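Local coordinates for tRNA (adenine(58)-N(1))-methyltransferase catalytic subunit TRM61 C-terminal domain-containing protein (Thermoplasma acidophilum, PDB 1YB2) that probably transfers a methyl group from S-adenosyl-L-methionine to adenine in RNA, as tRNA (adenine-N1)-methyltransferases of its family do, at residues V27-E32 and G36-S41; K196-M201 and A265-G270; I74-D77 and M81-G84; F209-F214 and E218-S223; I114-V117 and N123-S126. One frame throughout, in Å; residues are numbered along the deposited sequence.

How the interactions relate
Along the chain interaction 1 closes first, then interaction 3, then interaction 5, and interaction 4 is nested inside the long loop closed by interaction 2. Interactions 1 and 3, with centres about 7 Å apart, both reach the N-terminal sheet, where strands 28-30 and 71-76 are neighbours. Interactions 2, 4 and 5 all reach the methyltransferase sheet, their centres about 17 to 19 Å apart. The two sheets meet where I266 of interaction 2 packs on V30, I74, S76 and Y82. Interactions 1 and 5, about 28 Å apart between centres, lie on opposite sides of the chain's centre. All but interaction 2 also touch the second subunit, so both parts of the fold contribute to the dimer.

Interaction 1: residues V27-E32 and G36-S41; sequences VILVSE and GKFDES
L29 and G36 form an antiparallel hydrogen-bonded pair in which both backbone bonds are made: L29 N to G36 O at 2.8 Å and, in return, G36 N to L29 O at 2.8 Å. The first is nearly straight, at 174° on the hydrogen; the second is more bent. Next to it I28 and K37 make the non-hydrogen-bonded pair, and F38 N closes on V27 O at 2.8 Å. That oxygen also receives a CA-H...O contact from K37 CA at 3.4 Å. On the face carrying L29, its branch CD2 lies 3.8 Å from F38 CB; the F38 ring itself leads away from the strand, because CG stands anti to the backbone N (chi1 -178°). The antiparallel pairs, the short connection between the strands and an axis angle of 138° identify 28-30 and 36-39 as the arms of a twisted beta hairpin. The face opposite L29 carries I28 and K37, whose NZ reaches out to a salt bridge with E157 of the second subunit, while F158 of that subunit packs on V27 and I28. Beyond the hairpin, V27 and I28 both face S76 in a classic beta bulge, and L29 rests on F73 and V75 of the same neighbouring strand and on I45 from the far side of strand 36-39.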
# COMPACT_ATOMS: atom_id res chain seq x y z
N VAL A 27 10.88 -19.69 -1.61
CA VAL A 27 10.04 -20.26 -2.65
C VAL A 27 10.13 -19.50 -3.99
O VAL A 27 9.79 -20.04 -5.04
CB VAL A 27 8.56 -20.46 -2.15
CG1 VAL A 27 7.80 -19.14 -2.06
CG2 VAL A 27 7.82 -21.47 -3.00
N ILE A 28 10.62 -18.26 -3.94
CA ILE A 28 10.65 -17.38 -5.11
C ILE A 28 12.09 -17.14 -5.58
O ILE A 28 13.01 -16.97 -4.76
CB ILE A 28 9.94 -16.02 -4.81
CG1 ILE A 28 8.51 -16.22 -4.27
CG2 ILE A 28 9.91 -15.08 -6.03
CD1 ILE A 28 7.62 -17.15 -5.10
N LEU A 29 12.29 -17.12 -6.89
CA LEU A 29 13.56 -16.67 -7.47
C LEU A 29 13.33 -15.32 -8.16
O LEU A 29 12.53 -15.22 -9.10
CB LEU A 29 14.08 -17.70 -8.46
CG LEU A 29 14.38 -19.09 -7.89
CD1 LEU A 29 14.83 -20.01 -8.98
CD2 LEU A 29 15.44 -19.03 -6.79
N VAL A 30 14.00 -14.28 -7.67
CA VAL A 30 13.76 -12.93 -8.19
C VAL A 30 14.96 -12.42 -8.97
O VAL A 30 16.07 -12.94 -8.83
CB VAL A 30 13.39 -11.92 -7.06
CG1 VAL A 30 12.24 -12.43 -6.24
CG2 VAL A 30 14.59 -11.61 -6.14
N SER A 31 14.74 -11.38 -9.78
CA SER A 31 15.82 -10.73 -10.51
C SER A 31 15.32 -9.41 -11.08
O SER A 31 14.15 -9.04 -10.88
CB SER A 31 16.36 -11.63 -11.62
OG SER A 31 15.53 -11.58 -12.76
N GLU A 32 16.20 -8.70 -11.78
CA GLU A 32 15.85 -7.46 -12.46
C GLU A 32 14.96 -7.73 -13.69
O GLU A 32 14.41 -6.79 -14.25
CB GLU A 32 17.09 -6.62 -12.83
CG GLU A 32 16.77 -5.11 -12.88
CD GLU A 32 17.92 -4.17 -13.31
OE1 GLU A 32 19.04 -4.22 -12.72
OE2 GLU A 32 17.65 -3.32 -14.22
N GLY A 36 11.22 -16.84 -10.95
CA GLY A 36 11.10 -18.29 -10.97
C GLY A 36 10.63 -18.82 -9.64
O GLY A 36 10.33 -18.04 -8.73
N LYS A 37 10.55 -20.14 -9.54
CA LYS A 37 10.14 -20.79 -8.31
C LYS A 37 11.19 -21.78 -7.84
O LYS A 37 11.86 -22.44 -8.64
CB LYS A 37 8.75 -21.43 -8.45
CG LYS A 37 7.62 -20.38 -8.44
CD LYS A 37 6.20 -20.97 -8.32
CE LYS A 37 5.63 -21.44 -9.66
NZ LYS A 37 4.13 -21.48 -9.68
N PHE A 38 11.36 -21.83 -6.52
CA PHE A 38 12.35 -22.70 -5.90
C PHE A 38 11.68 -23.63 -4.88
O PHE A 38 10.86 -23.20 -4.09
CB PHE A 38 13.44 -21.86 -5.22
CG PHE A 38 14.54 -22.67 -4.60
CD1 PHE A 38 15.49 -23.31 -5.39
CD2 PHE A 38 14.64 -22.78 -3.22
CE1 PHE A 38 16.50 -24.07 -4.83
CE2 PHE A 38 15.65 -23.55 -2.64
CZ PHE A 38 16.58 -24.19 -3.45
N ASP A 39 12.05 -24.90 -4.92
CA ASP A 39 11.57 -25.90 -3.94
C ASP A 39 12.79 -26.36 -3.15
O ASP A 39 13.69 -26.97 -3.72
CB ASP A 39 10.88 -27.07 -4.66
CG ASP A 39 10.39 -28.17 -3.70
OD1 ASP A 39 10.50 -28.02 -2.46
OD2 ASP A 39 9.87 -29.19 -4.21
N GLU A 40 12.81 -26.05 -1.86
CA GLU A 40 13.99 -26.31 -1.01
C GLU A 40 14.14 -27.76 -0.59
O GLU A 40 15.25 -28.20 -0.24
CB GLU A 40 14.02 -25.38 0.21
CG GLU A 40 12.85 -25.49 1.18
CD GLU A 40 12.74 -24.28 2.12
OE1 GLU A 40 11.68 -23.58 2.08
OE2 GLU A 40 13.72 -24.01 2.87
N SER A 41 13.04 -28.51 -0.62
CA SER A 41 13.08 -29.94 -0.31
C SER A 41 13.93 -30.70 -1.31
O SER A 41 14.67 -31.61 -0.95
CB SER A 41 11.68 -30.52 -0.28
OG SER A 41 11.02 -30.06 0.87

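Interaction 2: residues K196-M201 and A265-G270; sequences KIASMM and AIKKSG
K267 reaches the end of helix 194-199 through two bends: CG lies opposite the backbone N (chi1 176°), the chain turns at chi2 (73°), and a last turn at chi4 (-64°) swings NZ onto the backbone of A198 and M201. M201 contributes a bend of its own at chi3, which folds CE back so that it comes within 3.8 Å of K267 CB; M201 CB lies equally near that atom, at 3.8 Å. The root of the lysine therefore crosses the selenomethionine at a slant, and further out K267 CD passes the methyl of A198, with A198 CB 4.0 Å away. The polar end is held by oxygens. K267 NZ donates to A198 O at 2.8 Å, approaching from above the carbonyl plane, and makes a weak bond to M201 O at 3.3 Å. A198 O has a second donor, M201 N, at 3.1 Å, and the two donors come from opposite faces of its plane, so this buried oxygen is gripped from both sides. That backbone bond spans three residues, as does M200 N to I197 O at 3.0 Å, which shows the chain tightening as the helix ends. Carbonyls at a helix C-terminus carry the negative end of the dipole, which would probably favour an ammonium group here. M229 packs against both A198 and M201. This is a lysine ammonium bonded to carbonyls where a helix ends, in a Rossmann-like methyltransferase domain whose antiparallel strand 258-267 enters the sheet in the class I order 3-2-1-4-5-7-6.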
# COMPACT_ATOMS: atom_id res chain seq x y z
N LYS A 196 26.41 0.74 4.38
CA LYS A 196 25.86 0.87 5.72
C LYS A 196 24.45 0.26 5.87
O LYS A 196 24.21 -0.56 6.76
CB LYS A 196 25.85 2.33 6.15
CG LYS A 196 25.21 2.58 7.52
CD LYS A 196 25.96 1.83 8.61
CE LYS A 196 25.87 2.56 9.93
NZ LYS A 196 26.33 1.70 11.06
N ILE A 197 23.53 0.69 5.01
CA ILE A 197 22.14 0.19 5.00
C ILE A 197 22.12 -1.32 4.77
O ILE A 197 21.45 -2.07 5.51
CB ILE A 197 21.25 0.95 3.95
CG1 ILE A 197 21.01 2.42 4.39
CG2 ILE A 197 19.86 0.26 3.78
CD1 ILE A 197 20.40 3.30 3.27
N ALA A 198 22.86 -1.78 3.76
CA ALA A 198 22.97 -3.22 3.48
C ALA A 198 23.40 -4.02 4.70
O ALA A 198 22.85 -5.08 4.96
CB ALA A 198 23.92 -3.49 2.31
N SER A 199 24.39 -3.51 5.45
CA SER A 199 24.91 -4.22 6.63
C SER A 199 23.87 -4.46 7.73
O SER A 199 24.07 -5.31 8.61
CB SER A 199 26.12 -3.47 7.20
OG SER A 199 25.71 -2.32 7.92
N MSE A 200 22.76 -3.73 7.70
CA MSE A 200 21.75 -4.01 8.71
C MSE A 200 20.44 -4.63 8.19
O MSE A 200 19.43 -4.64 8.89
CB MSE A 200 21.50 -2.81 9.64
CG MSE A 200 21.36 -1.48 8.98
SE MSE A 200 21.81 -0.05 10.30
CE MSE A 200 21.57 1.38 9.06
N MSE A 201 20.50 -5.17 6.98
CA MSE A 201 19.37 -5.87 6.38
C MSE A 201 19.52 -7.37 6.52
O MSE A 201 20.59 -7.91 6.22
CB MSE A 201 19.31 -5.52 4.89
CG MSE A 201 18.97 -4.07 4.62
SE MSE A 201 19.00 -3.67 2.73
CE MSE A 201 17.41 -4.70 2.10
N ALA A 265 15.23 -2.95 -3.95
CA ALA A 265 16.43 -3.78 -4.01
C ALA A 265 16.34 -4.87 -2.95
O ALA A 265 15.76 -4.67 -1.87
CB ALA A 265 17.68 -2.91 -3.79
N ILE A 266 16.90 -6.04 -3.26
CA ILE A 266 16.97 -7.15 -2.28
C ILE A 266 18.40 -7.36 -1.76
O ILE A 266 19.35 -7.38 -2.53
CB ILE A 266 16.36 -8.47 -2.89
CG1 ILE A 266 16.29 -9.61 -1.86
CG2 ILE A 266 17.08 -8.89 -4.22
CD1 ILE A 266 15.39 -10.76 -2.32
N LYS A 267 18.54 -7.51 -0.43
CA LYS A 267 19.82 -7.85 0.20
C LYS A 267 20.26 -9.29 -0.12
O LYS A 267 19.52 -10.26 0.12
CB LYS A 267 19.72 -7.68 1.74
CG LYS A 267 20.99 -8.11 2.52
CD LYS A 267 22.14 -7.12 2.34
CE LYS A 267 23.46 -7.66 2.94
NZ LYS A 267 23.35 -7.83 4.44
N LYS A 268 21.48 -9.42 -0.64
CA LYS A 268 22.05 -10.75 -0.90
C LYS A 268 22.71 -11.29 0.34
O LYS A 268 23.25 -10.53 1.13
CB LYS A 268 23.03 -10.67 -2.06
CG LYS A 268 22.36 -10.22 -3.35
CD LYS A 268 23.34 -10.16 -4.54
CE LYS A 268 24.40 -9.12 -4.31
NZ LYS A 268 25.26 -8.98 -5.51
N SER A 269 22.68 -12.62 0.52
CA SER A 269 23.39 -13.24 1.63
C SER A 269 24.91 -13.23 1.44
O SER A 269 25.66 -13.36 2.41
CB SER A 269 22.92 -14.69 1.83
OG SER A 269 23.28 -15.49 0.70
N GLY A 270 25.36 -13.08 0.20
CA GLY A 270 26.77 -13.19 -0.13
C GLY A 270 27.17 -14.54 -0.71
O GLY A 270 28.26 -14.68 -1.26

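Interaction 3: residues I74-D77 and M81-G84; sequences IVSD and MYFG
S76 OG lies 3.3 Å from Y82 CE2, obliquely to the ring. The two hydroxyls are too far apart to bond directly, S76 OG to Y82 OH being 4.0 Å. A second van der Waals neighbour is the carbonyl of D77, whose O lies near the ring plane at the edge, 4.0 Å from Y82 CE2. On one ring face M81 CG sits 3.7 Å above the plane, displaced toward the rim, so the side chain of the preceding residue covers part of that face. The polar contacts run through a water. It donates to S76 OG at 2.6 Å and sits 2.7 Å from Y82 OH in a hydrogen bond, in the plane of the ring at its edge. S76 OG also donates to D77 O at 2.8 Å; chi1 of -179° turns the hydroxyl toward the carbonyl side, where D77 follows. Apolar neighbours enclose the phenol, with V30, L232 and I266 packing on Y82, and thereby join the end of strand 71-76 to the chain leading into helix 83-86 and to the methyltransferase sheet. The serine thus spends its proton on a backbone carbonyl and accepts a hydrogen bond from the water, which implies that the two hydroxyls communicate through the water, since they do not bond each other.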
# COMPACT_ATOMS: atom_id res chain seq x y z
N ILE A 74 18.07 -14.25 -7.29
CA ILE A 74 18.19 -14.19 -5.82
C ILE A 74 17.04 -14.99 -5.19
O ILE A 74 15.87 -14.83 -5.58
CB ILE A 74 18.23 -12.73 -5.28
CG1 ILE A 74 19.28 -11.87 -6.02
CG2 ILE A 74 18.46 -12.69 -3.76
CD1 ILE A 74 20.72 -12.48 -6.06
N VAL A 75 17.38 -15.87 -4.25
CA VAL A 75 16.37 -16.60 -3.48
C VAL A 75 15.65 -15.68 -2.51
O VAL A 75 16.25 -14.93 -1.74
CB VAL A 75 16.99 -17.83 -2.74
CG1 VAL A 75 15.91 -18.59 -1.97
CG2 VAL A 75 17.67 -18.76 -3.71
N SER A 76 14.32 -15.73 -2.56
CA SER A 76 13.51 -14.95 -1.64
C SER A 76 12.37 -15.79 -1.03
O SER A 76 11.87 -16.74 -1.65
CB SER A 76 12.94 -13.76 -2.38
OG SER A 76 12.16 -12.96 -1.53
N ASP A 77 11.94 -15.43 0.17
CA ASP A 77 10.63 -15.89 0.66
C ASP A 77 9.54 -15.18 -0.15
O ASP A 77 9.75 -14.10 -0.68
CB ASP A 77 10.44 -15.55 2.14
CG ASP A 77 11.34 -16.36 3.07
OD1 ASP A 77 11.74 -17.50 2.73
OD2 ASP A 77 11.64 -15.85 4.17
N MSE A 81 4.60 -8.45 -3.28
CA MSE A 81 5.18 -7.71 -4.41
C MSE A 81 5.62 -8.62 -5.55
O MSE A 81 5.71 -8.15 -6.67
CB MSE A 81 6.32 -6.74 -4.00
CG MSE A 81 7.64 -7.37 -3.60
SE MSE A 81 9.10 -5.95 -3.50
CE MSE A 81 8.02 -4.38 -3.84
N TYR A 82 5.87 -9.90 -5.27
CA TYR A 82 6.30 -10.87 -6.29
C TYR A 82 5.18 -11.68 -6.94
O TYR A 82 5.41 -12.36 -7.96
CB TYR A 82 7.33 -11.85 -5.71
CG TYR A 82 8.51 -11.18 -5.05
CD1 TYR A 82 9.20 -10.15 -5.68
CD2 TYR A 82 8.94 -11.58 -3.78
CE1 TYR A 82 10.32 -9.51 -5.06
CE2 TYR A 82 10.03 -10.97 -3.17
CZ TYR A 82 10.72 -9.93 -3.82
OH TYR A 82 11.81 -9.33 -3.21
N PHE A 83 3.99 -11.61 -6.35
CA PHE A 83 2.87 -12.47 -6.73
C PHE A 83 2.57 -12.38 -8.22
O PHE A 83 2.52 -13.40 -8.89
CB PHE A 83 1.62 -12.13 -5.90
CG PHE A 83 0.42 -12.99 -6.20
CD1 PHE A 83 0.23 -14.21 -5.56
CD2 PHE A 83 -0.54 -12.56 -7.11
CE1 PHE A 83 -0.90 -15.00 -5.82
CE2 PHE A 83 -1.67 -13.34 -7.39
CZ PHE A 83 -1.85 -14.56 -6.73
N GLY A 84 2.43 -11.18 -8.75
CA GLY A 84 2.11 -11.00 -10.17
C GLY A 84 3.17 -11.49 -11.14
O GLY A 84 2.86 -11.86 -12.28
O HOH W 1 12.31 -10.41 -0.83

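Interaction 4: residues F209-F214 and E218-S223; sequences FYLPNF and EKTVLS
F214 and E218 share the one backbone hydrogen bond between the segments: E218 N donates to F214 O at 2.9 Å, with 156° at the hydrogen. It is the first-turn i to i+4 bond of helix 214-223, which N213 begins as N-cap, its OD1 accepting from Q216 N. The same turn brings the side chains together, E218 OE1 lying 3.8 Å from F214 CE2. Ring and carboxylate planes stand 64° apart, so this is neither a stack nor a flat pairing but a crossing in which the carboxylate passes the ring obliquely. Van der Waals contacts are made by both branches of T220. Its methyl, CG2, lies opposite the backbone N (chi1 -61° places OG1 beside the N instead) and covers one face of the F209 ring, 4.1 Å above the plane and toward the rim. T220 OG1 meets the end of L211, 3.6 Å from CD2, tip to tip; the polar need of this hydroxyl is met by Q216 O one turn earlier. The side chain of L211 is about 7 Å from that of D186, a predicted S-adenosyl-L-methionine binding residue. The contact packs helix 214-223 onto the end of strand 205-211, which runs beside strand 258-267 in the Rossmann-like methyltransferase sheet: F209 also touches M229 of strand 229-242 and I197 of helix 194-199, P190 and W191 lie against T220, and F214 and E218 reach I242 and L243 of the second subunit.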
# COMPACT_ATOMS: atom_id res chain seq x y z
N PHE A 209 13.74 2.76 -1.79
CA PHE A 209 14.36 4.08 -1.81
C PHE A 209 13.46 5.05 -2.55
O PHE A 209 13.08 4.75 -3.68
CB PHE A 209 15.71 4.05 -2.55
CG PHE A 209 16.74 3.17 -1.91
CD1 PHE A 209 16.83 1.82 -2.25
CD2 PHE A 209 17.64 3.70 -0.99
CE1 PHE A 209 17.80 1.00 -1.66
CE2 PHE A 209 18.61 2.89 -0.39
CZ PHE A 209 18.67 1.53 -0.72
N TYR A 210 13.15 6.19 -1.94
CA TYR A 210 12.33 7.24 -2.58
C TYR A 210 13.25 8.38 -2.98
O TYR A 210 13.99 8.88 -2.14
CB TYR A 210 11.27 7.78 -1.60
CG TYR A 210 10.09 6.87 -1.44
CD1 TYR A 210 10.12 5.80 -0.53
CD2 TYR A 210 8.92 7.07 -2.19
CE1 TYR A 210 9.02 4.94 -0.37
CE2 TYR A 210 7.80 6.20 -2.03
CZ TYR A 210 7.87 5.15 -1.12
OH TYR A 210 6.80 4.30 -0.96
N LEU A 211 13.23 8.74 -4.28
CA LEU A 211 14.04 9.83 -4.82
C LEU A 211 13.12 10.81 -5.58
O LEU A 211 12.09 10.40 -6.11
CB LEU A 211 15.14 9.30 -5.75
CG LEU A 211 16.44 8.68 -5.20
CD1 LEU A 211 17.13 9.62 -4.22
CD2 LEU A 211 16.19 7.29 -4.56
N PRO A 212 13.47 12.11 -5.60
CA PRO A 212 12.56 13.06 -6.22
C PRO A 212 12.74 13.21 -7.74
O PRO A 212 11.87 13.75 -8.40
CB PRO A 212 12.90 14.38 -5.52
CG PRO A 212 14.36 14.28 -5.29
CD PRO A 212 14.64 12.79 -5.01
N ASN A 213 13.86 12.75 -8.28
CA ASN A 213 14.07 12.86 -9.73
C ASN A 213 14.84 11.71 -10.36
O ASN A 213 15.41 10.85 -9.65
CB ASN A 213 14.67 14.22 -10.12
CG ASN A 213 16.00 14.50 -9.43
OD1 ASN A 213 17.00 13.84 -9.69
ND2 ASN A 213 16.01 15.51 -8.57
N PHE A 214 14.84 11.71 -11.69
CA PHE A 214 15.43 10.65 -12.47
C PHE A 214 16.93 10.51 -12.22
O PHE A 214 17.41 9.40 -12.01
CB PHE A 214 15.14 10.83 -13.98
CG PHE A 214 15.79 9.78 -14.83
CD1 PHE A 214 15.12 8.60 -15.13
CD2 PHE A 214 17.09 9.95 -15.32
CE1 PHE A 214 15.73 7.61 -15.91
CE2 PHE A 214 17.71 8.97 -16.09
CZ PHE A 214 17.02 7.80 -16.39
N GLU A 218 18.83 7.19 -10.83
CA GLU A 218 19.83 6.48 -11.62
C GLU A 218 21.14 6.30 -10.84
O GLU A 218 21.72 5.22 -10.85
CB GLU A 218 20.08 7.22 -12.94
CG GLU A 218 21.21 6.66 -13.80
CD GLU A 218 21.32 7.39 -15.11
OE1 GLU A 218 21.41 8.65 -15.10
OE2 GLU A 218 21.34 6.71 -16.17
N LYS A 219 21.57 7.36 -10.16
CA LYS A 219 22.75 7.28 -9.29
C LYS A 219 22.57 6.24 -8.16
O LYS A 219 23.50 5.53 -7.79
CB LYS A 219 23.02 8.66 -8.68
CG LYS A 219 24.42 8.83 -8.14
CD LYS A 219 24.71 10.31 -7.87
CE LYS A 219 26.12 10.51 -7.33
NZ LYS A 219 27.17 9.76 -8.11
N THR A 220 21.38 6.20 -7.60
CA THR A 220 21.04 5.23 -6.56
C THR A 220 21.16 3.80 -7.10
O THR A 220 21.75 2.93 -6.45
CB THR A 220 19.64 5.49 -5.99
OG1 THR A 220 19.61 6.80 -5.39
CG2 THR A 220 19.22 4.43 -4.95
N VAL A 221 20.59 3.56 -8.28
CA VAL A 221 20.59 2.22 -8.87
C VAL A 221 22.02 1.77 -9.18
O VAL A 221 22.40 0.64 -8.89
CB VAL A 221 19.69 2.12 -10.14
CG1 VAL A 221 19.92 0.79 -10.86
CG2 VAL A 221 18.22 2.27 -9.76
N LEU A 222 22.81 2.69 -9.72
CA LEU A 222 24.21 2.42 -10.06
C LEU A 222 25.03 2.06 -8.83
O LEU A 222 25.95 1.28 -8.93
CB LEU A 222 24.84 3.62 -10.79
CG LEU A 222 24.78 3.66 -12.32
CD1 LEU A 222 23.52 3.00 -12.89
CD2 LEU A 222 24.89 5.10 -12.82
N SER A 223 24.67 2.62 -7.68
CA SER A 223 25.38 2.32 -6.43
C SER A 223 25.06 0.95 -5.80
O SER A 223 25.77 0.51 -4.89
CB SER A 223 25.12 3.41 -5.39
OG SER A 223 23.82 3.29 -4.82

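Interaction 5: residues I114-V117 and N123-S126; sequences ILEV and NMSS
E116 buries the most surface here, near the end of strand 113-117, and meets S125 and M124 in the first turn of helix 123-132. Strand, glycine-rich turn and helix are the first beta-alpha step of the Rossmann-like methyltransferase fold, the region that in relatives cradles S-adenosyl-L-methionine; D186, a predicted binding residue, lies about 7 Å from E116 between side chains. The E116 chain runs fully extended, with CG opposite the backbone N (chi1 179°), which carries the carboxylate across to the helix. There S125 OG donates to E116 OE1 at a short 2.5 Å, arriving on the syn side and 22° out of the carboxylate plane. The other oxygen faces M124, where OE2 to CB is 3.5 Å; that side chain then bends away at chi2, to pack on I184. Along strand 137-141, L138 and V140 pack on E116, and I128 of the helix does so as well. A water gives the carboxylate a second link to the helix start, donating to E116 OE2 at 2.6 Å and accepting from S125 N at 3.0 Å.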
# COMPACT_ATOMS: atom_id res chain seq x y z
N ILE A 114 11.17 -2.97 11.21
CA ILE A 114 11.35 -2.07 10.08
C ILE A 114 12.25 -0.91 10.46
O ILE A 114 12.13 -0.33 11.55
CB ILE A 114 9.96 -1.58 9.56
CG1 ILE A 114 9.14 -2.81 9.11
CG2 ILE A 114 10.12 -0.51 8.44
CD1 ILE A 114 7.75 -2.47 8.61
N LEU A 115 13.15 -0.58 9.54
CA LEU A 115 14.02 0.58 9.68
C LEU A 115 13.56 1.64 8.69
O LEU A 115 13.43 1.37 7.50
CB LEU A 115 15.49 0.19 9.39
CG LEU A 115 16.50 1.34 9.45
CD1 LEU A 115 16.56 1.89 10.88
CD2 LEU A 115 17.88 0.89 9.00
N GLU A 116 13.29 2.85 9.19
CA GLU A 116 12.94 3.97 8.35
C GLU A 116 14.01 5.06 8.48
O GLU A 116 14.21 5.62 9.56
CB GLU A 116 11.54 4.48 8.74
CG GLU A 116 11.05 5.66 7.95
CD GLU A 116 9.64 6.11 8.38
OE1 GLU A 116 9.20 5.77 9.51
OE2 GLU A 116 8.98 6.83 7.60
N VAL A 117 14.68 5.34 7.37
CA VAL A 117 15.75 6.33 7.30
C VAL A 117 15.20 7.57 6.60
O VAL A 117 14.91 7.56 5.40
CB VAL A 117 16.99 5.75 6.56
CG1 VAL A 117 18.14 6.72 6.59
CG2 VAL A 117 17.41 4.41 7.19
N ASN A 123 4.13 10.59 7.74
CA ASN A 123 3.09 9.93 6.97
C ASN A 123 3.38 8.45 6.70
O ASN A 123 2.52 7.59 6.94
CB ASN A 123 2.79 10.69 5.67
CG ASN A 123 1.46 10.28 5.04
OD1 ASN A 123 0.48 10.01 5.74
ND2 ASN A 123 1.43 10.21 3.71
N MSE A 124 4.60 8.16 6.22
CA MSE A 124 5.00 6.75 6.00
C MSE A 124 5.02 5.98 7.33
O MSE A 124 4.60 4.83 7.39
CB MSE A 124 6.37 6.67 5.31
CG MSE A 124 6.85 5.23 5.04
SE MSE A 124 5.63 4.28 3.85
CE MSE A 124 5.80 2.41 4.43
N SER A 125 5.51 6.61 8.39
CA SER A 125 5.54 6.00 9.72
C SER A 125 4.13 5.60 10.14
O SER A 125 3.93 4.55 10.76
CB SER A 125 6.13 6.97 10.76
OG SER A 125 7.44 7.36 10.42
N SER A 126 3.15 6.42 9.78
CA SER A 126 1.77 6.15 10.14
C SER A 126 1.25 4.89 9.44
O SER A 126 0.70 4.01 10.10
CB SER A 126 0.90 7.38 9.91
OG SER A 126 -0.47 7.00 9.80
O HOH W 2 7.43 8.86 7.83